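Local coordinates for protein Bd3459 (Bdellovibrio bacteriovorus, PDB 5CEC) that is a predatory endopeptidase of the peptidase S13 family, here bound to its ankyrin-repeat immunity protein, and probably cleaves peptide bonds of the cell wall, at residues V334-A340 against I419-Q424. The protein carries 1 engineered substitution. Numbering follows the deposited sequence.
Sequences VAAKDKA and IKYTEQ
Tyr-421 donates its hydroxyl to Asp-338 in a short bond, 2.5 Å from Tyr-421 OH to Asp-338 OD1, on the syn lone pair. The carboxylate and ring planes stand 81° apart, with OD1 at the ring edge. The same hydroxyl accepts from Lys-245 NZ and from the backbone of Gln-424 (Gln-424 N to Tyr-421 OH 3.2 Å). Asp-338 OD1 also accepts a hydrogen bond from water 1, which donates to Gln-424 O as well. Asp-338 OD2 accepts from Val-334 N (2.8 Å), on its anti side, and forms a salt bridge with Lys-245. Val-334 O accepts from both Lys-337 N and Asp-338 N, and Asp-338 is the centre of an inverse gamma turn. Gln-424 NE2 donates to Asp-330 OD1.

Val-334 CG2 sits over the centre of the Tyr-421 ring in a CH-pi contact, 3.8 Å from the centroid, and meets Ile-419 CD1 tip to tip. Lys-337 CB lies at the ring edge.

Glu-423, with CG anti to its backbone N (chi1 -174°), extends its carboxylate to the Lys-339 backbone. Lys-339 N donates to Glu-423 OE2 at 3.0 Å, from above the carboxylate plane. Water 2 links OE2 to Ala-340 N. Lys-339 NZ turns back to Ala-336 O, at 2.7 Å.

The contact joins the segment after helix 394-411 to the loop after short strand 333-334, outermost in this chain's sheet. That antiparallel sheet is consistent with the transpeptidase-type domain of the S13 family. Val-334 and Ile-419 pack on Thr-355 of strand 354-361, and helix 240-250 supplies Lys-245 and Asn-249 beside Asp-338.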
loop_
_atom_site.group_PDB
_atom_site.type_symbol
_atom_site.label_atom_id
_atom_site.label_comp_id
_atom_site.label_asym_id
_atom_site.label_seq_id
_atom_site.Cartn_x
_atom_site.Cartn_y
_atom_site.Cartn_z
ATOM N N VAL A 334 3.115 5.603 8.146
ATOM C CA VAL A 334 3.673 5.487 9.488
ATOM C C VAL A 334 3.171 4.189 10.126
ATOM O O VAL A 334 1.948 3.934 10.236
ATOM C CB VAL A 334 3.315 6.697 10.364
ATOM C CG1 VAL A 334 3.920 6.545 11.745
ATOM C CG2 VAL A 334 3.814 7.972 9.705
ATOM N N ALA A 335 4.135 3.357 10.508
ATOM C CA ALA A 335 3.833 2.051 11.085
ATOM C C ALA A 335 2.867 2.174 12.266
ATOM O O ALA A 335 3.091 2.995 13.189
ATOM C CB ALA A 335 5.092 1.390 11.572
ATOM N N ALA A 336 1.801 1.379 12.222
ATOM C CA ALA A 336 0.756 1.289 13.247
ATOM C C ALA A 336 -0.149 2.491 13.389
ATOM O O ALA A 336 -1.167 2.389 14.028
ATOM C CB ALA A 336 1.325 0.866 14.598
ATOM N N LYS A 337 0.235 3.630 12.853
ATOM C CA LYS A 337 -0.579 4.844 12.946
ATOM C C LYS A 337 -1.471 5.014 11.722
ATOM O O LYS A 337 -2.602 5.443 11.841
ATOM C CB LYS A 337 0.337 6.063 13.087
ATOM C CG LYS A 337 1.216 5.999 14.324
ATOM C CD LYS A 337 0.455 6.427 15.566
ATOM C CE LYS A 337 0.374 7.961 15.652
ATOM N NZ LYS A 337 0.026 8.441 17.021
ATOM N N ASP A 338 -0.928 4.742 10.526
ATOM C CA ASP A 338 -1.718 4.770 9.295
ATOM C C ASP A 338 -2.364 3.401 9.137
ATOM O O ASP A 338 -1.808 2.468 8.554
ATOM C CB ASP A 338 -0.869 5.193 8.093
ATOM C CG ASP A 338 -0.477 6.648 8.173
ATOM O OD1 ASP A 338 -1.395 7.469 8.503
ATOM O OD2 ASP A 338 0.685 6.977 7.917
ATOM N N LYS A 339 -3.537 3.264 9.737
ATOM C CA LYS A 339 -4.210 1.986 9.784
ATOM C C LYS A 339 -4.601 1.511 8.374
ATOM O O LYS A 339 -4.636 0.283 8.116
ATOM C CB LYS A 339 -5.423 2.074 10.715
ATOM C CG LYS A 339 -5.078 2.445 12.144
ATOM C CD LYS A 339 -4.044 1.513 12.720
ATOM C CE LYS A 339 -4.022 1.496 14.237
ATOM N NZ LYS A 339 -3.021 0.484 14.699
ATOM N N ALA A 340 -4.898 2.471 7.496
ATOM C CA ALA A 340 -5.304 2.245 6.103
ATOM C C ALA A 340 -4.072 2.304 5.212
ATOM O O ALA A 340 -4.013 3.035 4.158
ATOM C CB ALA A 340 -6.367 3.233 5.643
ATOM N N ILE A 419 7.339 9.506 16.620
ATOM C CA ILE A 419 7.327 10.724 15.809
ATOM C C ILE A 419 6.088 11.550 16.106
ATOM O O ILE A 419 5.118 11.058 16.679
ATOM C CB ILE A 419 7.468 10.451 14.296
ATOM C CG1 ILE A 419 6.276 9.687 13.730
ATOM C CG2 ILE A 419 8.755 9.696 14.044
ATOM C CD1 ILE A 419 6.280 9.602 12.215
ATOM N N LYS A 420 6.154 12.815 15.733
ATOM C CA LYS A 420 5.013 13.714 15.857
ATOM C C LYS A 420 4.169 13.476 14.613
ATOM O O LYS A 420 4.557 13.847 13.513
ATOM C CB LYS A 420 5.463 15.184 15.958
ATOM C CG LYS A 420 4.320 16.188 16.004
ATOM C CD LYS A 420 4.810 17.608 15.738
ATOM C CE LYS A 420 3.646 18.536 15.411
ATOM N NZ LYS A 420 4.100 19.935 15.182
ATOM N N TYR A 421 3.034 12.820 14.789
ATOM C CA TYR A 421 2.214 12.401 13.662
ATOM C C TYR A 421 0.794 12.119 14.131
ATOM O O TYR A 421 0.606 11.385 15.099
ATOM C CB TYR A 421 2.772 11.134 12.979
ATOM C CG TYR A 421 1.915 10.735 11.788
ATOM C CD1 TYR A 421 1.853 11.540 10.679
ATOM C CD2 TYR A 421 1.115 9.587 11.812
ATOM C CE1 TYR A 421 1.040 11.222 9.598
ATOM C CE2 TYR A 421 0.287 9.260 10.735
ATOM C CZ TYR A 421 0.247 10.093 9.638
ATOM O OH TYR A 421 -0.539 9.842 8.560
ATOM N N THR A 422 -0.179 12.642 13.391
ATOM C CA THR A 422 -1.583 12.314 13.571
ATOM C C THR A 422 -2.046 11.711 12.241
ATOM O O THR A 422 -1.790 12.276 11.178
ATOM C CB THR A 422 -2.393 13.566 13.944
ATOM O OG1 THR A 422 -1.880 14.108 15.164
ATOM C CG2 THR A 422 -3.858 13.201 14.145
ATOM N N GLU A 423 -2.713 10.555 12.312
ATOM C CA GLU A 423 -3.187 9.851 11.118
ATOM C C GLU A 423 -3.950 10.777 10.194
ATOM O O GLU A 423 -4.950 11.409 10.592
ATOM C CB GLU A 423 -4.075 8.678 11.497
ATOM C CG GLU A 423 -4.508 7.798 10.331
ATOM C CD GLU A 423 -5.300 6.605 10.789
ATOM O OE1 GLU A 423 -5.920 6.694 11.856
ATOM O OE2 GLU A 423 -5.317 5.599 10.089
ATOM N N GLN A 424 -3.522 10.784 8.937
ATOM C CA GLN A 424 -4.115 11.629 7.907
ATOM C C GLN A 424 -5.221 10.858 7.170
ATOM O O GLN A 424 -5.273 9.620 7.218
ATOM C CB GLN A 424 -3.012 12.104 6.962
ATOM C CG GLN A 424 -1.963 12.955 7.695
ATOM C CD GLN A 424 -0.808 13.381 6.818
ATOM O OE1 GLN A 424 -0.707 12.962 5.680
ATOM N NE2 GLN A 424 0.081 14.209 7.353
HETATM O O HOH W 1 -3.124 8.019 6.451
HETATM O O HOH W 2 -4.406 5.344 7.479
#